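UPF0053 protein HI_0107 (Haemophilus influenzae, PDB 3LAE) is of unknown function but may bind flavin adenine dinucleotide, as its membrane-protein family is thought to, and is represented here by its C-terminal transporter-associated domain. Local coordinates at residues E48-G53 and N71-A76; N18-N23 and L30-A35. All blocks are in the same frame, centred on the assembly; numbering follows the deposited sequence.

In the fold
Interaction 1 and interaction 2 lie on opposite sides of the centre of the small alpha/beta transporter-associated domain, their centres about 18 Å apart and their nearest atoms about 9 Å apart without touching. They follow each other along the chain: 18-23 and 30-35 close the first helix against the loop after it, then 48-53 packs on the start of strand 72-80. Helix 38-45 is shared by both, since Leu19 and Leu30 rest on Leu41 while Ile73 reaches Ile42 and Leu43. Ligands near the two contacts, a phosphate at interaction 2 and a 1,2-ethanediol beside Met72 of interaction 1, probably come from the crystallisation liquor, and neither identifies a flavin site.

Interaction 1. Residues E48-G53 and N71-A76; sequences EIPDEG and NMIKQA
Ile49 and Pro50, in the loop between helix 38-45 and strand 55-58, pack against Asn71 and Ile73 where the antiparallel hairpin of strands 61-69 and 72-80 turns back. The contact joins that loop to the hairpin end of the sheet and has no hydrogen bond across it. The closest approach is that of a methyl group to a peptide. With CG1 of Ile49 anti to its backbone N (chi1 170°), CD1 is carried over the face of the peptide between Asn71 and Met72, 3.8 Å from the Asn71 carbonyl C. The buried apolar part lies deeper, where the side chains of Pro50 and Ile73 cross at about a right angle. Pro50 CG meets Ile73 CD1 at 4.2 Å in one of the two conformers of Ile73, whose side chain also touches Ile42 and Leu43 of helix 38-45. Ile73 N, in turn, donates to Asn39 OD1, tying the strand to the same helix. The outer side is looser and more polar: Asn71 is exposed, and its side chain crosses that of Ile49 at about a right angle. Farther along the strand, Lys74 and Gln75 both face Glu67 in a classic beta bulge. Glu52 OE2 of the loop accepts a hydrogen bond from Val68 N of strand 61-69. At the solvent rim, Asn71 ND2 sits 4.0 Å from Ile49 CG2, a plain van der Waals approach.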
loop_
_atom_site.group_PDB
_atom_site.type_symbol
_atom_site.label_atom_id
_atom_site.label_comp_id
_atom_site.label_asym_id
_atom_site.label_seq_id
_atom_site.Cartn_x
_atom_site.Cartn_y
_atom_site.Cartn_z
ATOM N N GLU A 48 4.405 -14.436 4.508
ATOM C CA GLU A 48 5.662 -14.529 3.775
ATOM C C GLU A 48 5.906 -13.196 3.071
ATOM O O GLU A 48 4.979 -12.615 2.514
ATOM C CB GLU A 48 5.637 -15.689 2.770
ATOM C CG GLU A 48 4.328 -15.850 1.997
ATOM C CD GLU A 48 4.221 -14.913 0.810
ATOM O OE1 GLU A 48 3.319 -14.048 0.813
ATOM O OE2 GLU A 48 5.040 -15.045 -0.126
ATOM N N ILE A 49 7.139 -12.696 3.124
ATOM C CA ILE A 49 7.480 -11.466 2.411
ATOM C C ILE A 49 7.180 -11.660 0.929
ATOM O O ILE A 49 7.774 -12.513 0.272
ATOM C CB ILE A 49 8.952 -11.067 2.613
ATOM C CG1 ILE A 49 9.332 -9.931 1.659
ATOM C CG2 ILE A 49 9.866 -12.269 2.410
ATOM C CD1 ILE A 49 8.577 -8.648 1.900
ATOM N N PRO A 50 6.236 -10.875 0.400
ATOM C CA PRO A 50 5.672 -11.164 -0.921
ATOM C C PRO A 50 6.599 -10.797 -2.063
ATOM O O PRO A 50 7.344 -9.825 -1.976
ATOM C CB PRO A 50 4.430 -10.283 -0.963
ATOM C CG PRO A 50 4.759 -9.150 -0.044
ATOM C CD PRO A 50 5.610 -9.705 1.037
ATOM N N ASP A 51 6.545 -11.578 -3.133
ATOM C CA ASP A 51 7.328 -11.280 -4.310
ATOM C C ASP A 51 6.741 -10.082 -5.027
ATOM O O ASP A 51 5.545 -9.805 -4.946
ATOM C CB ASP A 51 7.328 -12.463 -5.281
ATOM C CG ASP A 51 8.000 -13.686 -4.714
ATOM O OD1 ASP A 51 8.690 -13.570 -3.678
ATOM O OD2 ASP A 51 7.838 -14.768 -5.315
ATOM N N GLU A 52 7.596 -9.370 -5.737
ATOM C CA GLU A 52 7.110 -8.429 -6.718
ATOM C C GLU A 52 6.189 -9.159 -7.688
ATOM O O GLU A 52 6.424 -10.324 -8.027
ATOM C CB GLU A 52 8.288 -7.803 -7.450
ATOM C CG GLU A 52 9.136 -6.974 -6.504
ATOM C CD GLU A 52 10.421 -6.469 -7.125
ATOM O OE1 GLU A 52 10.709 -6.780 -8.308
ATOM O OE2 GLU A 52 11.148 -5.738 -6.429
ATOM N N GLY A 53 5.147 -8.467 -8.127
ATOM C CA GLY A 53 4.178 -9.041 -9.040
ATOM C C GLY A 53 2.974 -9.653 -8.352
ATOM O O GLY A 53 1.980 -9.977 -9.008
ATOM N N ASN A 71 13.429 -6.764 2.615
ATOM C CA ASN A 71 12.247 -7.417 3.166
ATOM C C ASN A 71 11.147 -6.435 3.562
ATOM O O ASN A 71 10.423 -6.662 4.535
ATOM C CB ASN A 71 12.616 -8.290 4.367
ATOM C CG ASN A 71 13.476 -9.479 3.983
ATOM O OD1 ASN A 71 14.410 -9.832 4.700
ATOM N ND2 ASN A 71 13.165 -10.101 2.847
HETATM N N MSE A 72 11.055 -5.305 2.857
HETATM C CA MSE A 72 9.927 -4.384 3.032
HETATM C C MSE A 72 9.338 -4.035 1.666
HETATM O O MSE A 72 10.051 -4.029 0.659
HETATM C CB MSE A 72 10.289 -3.118 3.852
HETATM C CG MSE A 72 10.895 -1.913 3.085
HETATM SE SE MSE A 72 10.826 -0.139 4.001
HETATM C CE MSE A 72 9.047 0.423 3.381
ATOM N N ILE A 73 8.030 -3.794 1.629
ATOM C CA ILE A 73 7.392 -3.313 0.412
ATOM C C ILE A 73 7.823 -1.874 0.210
ATOM O O ILE A 73 7.609 -1.020 1.079
ATOM C CB ILE A 73 5.860 -3.351 0.494
ATOM C CG1 ILE A 73 5.347 -4.791 0.462
ATOM C CG2 ILE A 73 5.248 -2.561 -0.661
ATOM C CD1 ILE A 73 5.386 -5.479 1.796
ATOM N N LYS A 74 8.448 -1.611 -0.935
ATOM C CA LYS A 74 8.905 -0.261 -1.270
ATOM C C LYS A 74 7.878 0.509 -2.093
ATOM O O LYS A 74 7.657 1.698 -1.868
ATOM C CB LYS A 74 10.245 -0.312 -2.011
ATOM C CG LYS A 74 11.388 -0.798 -1.148
ATOM C CD LYS A 74 11.744 0.241 -0.107
ATOM C CE LYS A 74 12.938 -0.204 0.727
ATOM N NZ LYS A 74 13.271 0.802 1.775
ATOM N N GLN A 75 7.255 -0.157 -3.057
ATOM C CA GLN A 75 6.246 0.490 -3.899
ATOM C C GLN A 75 5.164 -0.504 -4.258
ATOM O O GLN A 75 5.448 -1.678 -4.545
ATOM C CB GLN A 75 6.866 1.055 -5.196
ATOM C CG GLN A 75 7.864 2.207 -4.959
ATOM C CD GLN A 75 8.253 2.963 -6.219
ATOM O OE1 GLN A 75 7.543 2.942 -7.222
ATOM N NE2 GLN A 75 9.388 3.651 -6.160
ATOM N N ALA A 76 3.923 -0.035 -4.270
ATOM C CA ALA A 76 2.795 -0.854 -4.685
ATOM C C ALA A 76 1.816 -0.044 -5.525
ATOM O O ALA A 76 1.602 1.142 -5.280
ATOM C CB ALA A 76 2.074 -1.439 -3.460
#

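Interaction 2. Residues N18-N23 and L30-A35; sequences NLRDLN and LDTEDA. With PO4 (phosphate ion), chain C.
The flat amide of Asn23 grips the backbone of Leu30 with both of its ends. Asn23 ND2 donates to Leu30 O at 2.9 Å, with that oxygen just 3° out of the amide plane. Asn23 OD1 accepts from Leu30 N at 2.9 Å, the donor tilted 21° from the carbonyl plane. This pair of bonds fixes the amide's rotation and ties the helix to the loop that follows it. Round the Arg20 guanidinium, Thr32 OG1 and water 1 lie at the edge, and phosphate O4 approaches obliquely; water 1 accepts from Arg20 NH2 and also bonds Thr32 OG1. Asn18, the helix N-cap, accepts from Asp21 N through OD1 and donates through ND2 to phosphate O3 at 3.1 Å. Beneath the polar rim, Leu19 CD2 meets Leu30 CD1 at 3.7 Å, and Leu19 CD1 reaches Ala35 CB at 3.7 Å. The loop bends in an Asx turn, Glu33 N donating to Asp31 OD1. Leu19, at the start of helix 19-26, and Leu30, in the loop, both touch Leu41 of helix 38-45, while Asp31 N bonds Asp59 OD1 between strands 55-58 and 61-69.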
loop_
_atom_site.group_PDB
_atom_site.type_symbol
_atom_site.label_atom_id
_atom_site.label_comp_id
_atom_site.label_asym_id
_atom_site.label_seq_id
_atom_site.Cartn_x
_atom_site.Cartn_y
_atom_site.Cartn_z
ATOM N N ASN A 18 1.958 6.571 5.400
ATOM C CA ASN A 18 1.233 6.505 6.655
ATOM C C ASN A 18 -0.246 6.193 6.406
ATOM O O ASN A 18 -0.909 6.868 5.605
ATOM C CB ASN A 18 1.399 7.847 7.363
ATOM C CG ASN A 18 0.681 7.908 8.673
ATOM O OD1 ASN A 18 -0.513 8.200 8.731
ATOM N ND2 ASN A 18 1.406 7.647 9.744
ATOM N N LEU A 19 -0.754 5.154 7.063
ATOM C CA LEU A 19 -2.119 4.687 6.828
ATOM C C LEU A 19 -3.169 5.744 7.135
ATOM O O LEU A 19 -4.134 5.905 6.377
ATOM C CB LEU A 19 -2.420 3.428 7.640
ATOM C CG LEU A 19 -1.618 2.199 7.251
ATOM C CD1 LEU A 19 -1.905 1.070 8.230
ATOM C CD2 LEU A 19 -1.915 1.769 5.813
ATOM N N ARG A 20 -3.008 6.449 8.253
ATOM C CA ARG A 20 -3.968 7.489 8.606
ATOM C C ARG A 20 -3.961 8.608 7.567
ATOM O O ARG A 20 -5.014 9.140 7.225
ATOM C CB ARG A 20 -3.674 8.021 10.007
ATOM C CG ARG A 20 -4.023 7.020 11.102
ATOM C CD ARG A 20 -3.775 7.585 12.489
ATOM N NE ARG A 20 -4.333 6.716 13.520
ATOM C CZ ARG A 20 -3.960 6.732 14.797
ATOM N NH1 ARG A 20 -3.014 7.570 15.208
ATOM N NH2 ARG A 20 -4.530 5.905 15.664
ATOM N N ASP A 21 -2.777 8.964 7.070
ATOM C CA ASP A 21 -2.659 9.943 5.982
ATOM C C ASP A 21 -3.389 9.481 4.719
ATOM O O ASP A 21 -4.119 10.253 4.104
ATOM C CB ASP A 21 -1.189 10.205 5.629
ATOM C CG ASP A 21 -0.453 11.014 6.683
ATOM O OD1 ASP A 21 -1.098 11.552 7.605
ATOM O OD2 ASP A 21 0.790 11.117 6.576
ATOM N N LEU A 22 -3.178 8.226 4.331
ATOM C CA LEU A 22 -3.839 7.662 3.152
ATOM C C LEU A 22 -5.354 7.683 3.297
ATOM O O LEU A 22 -6.074 8.067 2.376
ATOM C CB LEU A 22 -3.378 6.223 2.921
ATOM C CG LEU A 22 -1.937 6.032 2.473
ATOM C CD1 LEU A 22 -1.615 4.551 2.435
ATOM C CD2 LEU A 22 -1.719 6.650 1.092
ATOM N N ASN A 23 -5.846 7.263 4.457
ATOM C CA ASN A 23 -7.289 7.260 4.694
ATOM C C ASN A 23 -7.905 8.652 4.563
ATOM O O ASN A 23 -8.946 8.835 3.911
ATOM C CB ASN A 23 -7.609 6.654 6.064
ATOM C CG ASN A 23 -7.542 5.143 6.061
ATOM O OD1 ASN A 23 -7.440 4.521 5.007
ATOM N ND2 ASN A 23 -7.607 4.542 7.244
ATOM N N LEU A 30 -8.397 1.743 5.248
ATOM C CA LEU A 30 -7.353 0.853 5.709
ATOM C C LEU A 30 -7.423 0.744 7.222
ATOM O O LEU A 30 -7.692 1.728 7.913
ATOM C CB LEU A 30 -5.989 1.380 5.271
ATOM C CG LEU A 30 -5.941 1.609 3.758
ATOM C CD1 LEU A 30 -4.592 2.105 3.312
ATOM C CD2 LEU A 30 -6.313 0.305 3.058
ATOM N N ASP A 31 -7.206 -0.466 7.722
ATOM C CA ASP A 31 -7.210 -0.735 9.161
ATOM C C ASP A 31 -5.977 -0.113 9.805
ATOM O O ASP A 31 -4.854 -0.462 9.462
ATOM C CB ASP A 31 -7.203 -2.247 9.372
ATOM C CG ASP A 31 -7.408 -2.655 10.822
ATOM O OD1 ASP A 31 -7.314 -1.809 11.737
ATOM O OD2 ASP A 31 -7.669 -3.853 11.038
ATOM N N THR A 32 -6.188 0.813 10.730
ATOM C CA THR A 32 -5.073 1.522 11.356
ATOM C C THR A 32 -4.804 1.074 12.788
ATOM O O THR A 32 -3.970 1.650 13.484
ATOM C CB THR A 32 -5.325 3.039 11.394
ATOM O OG1 THR A 32 -6.496 3.298 12.174
ATOM C CG2 THR A 32 -5.535 3.590 9.993
ATOM N N GLU A 33 -5.506 0.044 13.230
ATOM C CA GLU A 33 -5.407 -0.423 14.613
ATOM C C GLU A 33 -4.030 -0.966 14.980
ATOM O O GLU A 33 -3.510 -0.702 16.063
ATOM C CB GLU A 33 -6.461 -1.499 14.860
ATOM C CG GLU A 33 -6.517 -2.042 16.276
ATOM C CD GLU A 33 -7.517 -3.176 16.394
ATOM O OE1 GLU A 33 -7.166 -4.228 16.960
ATOM O OE2 GLU A 33 -8.650 -3.023 15.891
ATOM N N ASP A 34 -3.444 -1.746 14.078
ATOM C CA ASP A 34 -2.209 -2.457 14.432
ATOM C C ASP A 34 -0.983 -2.061 13.624
ATOM O O ASP A 34 0.142 -2.240 14.074
ATOM C CB ASP A 34 -2.434 -3.959 14.338
ATOM C CG ASP A 34 -3.454 -4.443 15.337
ATOM O OD1 ASP A 34 -3.097 -4.574 16.522
ATOM O OD2 ASP A 34 -4.619 -4.679 14.944
ATOM N N ALA A 35 -1.208 -1.523 12.434
ATOM C CA ALA A 35 -0.121 -1.094 11.573
ATOM C C ALA A 35 -0.090 0.423 11.477
ATOM O O ALA A 35 -1.113 1.087 11.671
ATOM C CB ALA A 35 -0.311 -1.676 10.189
HETATM P P PO4 C . 0.327 7.899 13.186
HETATM O O1 PO4 C . 1.791 7.893 12.818
HETATM O O2 PO4 C . -0.158 9.328 13.276
HETATM O O3 PO4 C . -0.492 7.150 12.176
HETATM O O4 PO4 C . 0.134 7.250 14.530
HETATM O O HOH W 1 -6.378 3.545 14.873
HETATM O O HOH W 2 -7.368 5.944 12.441
#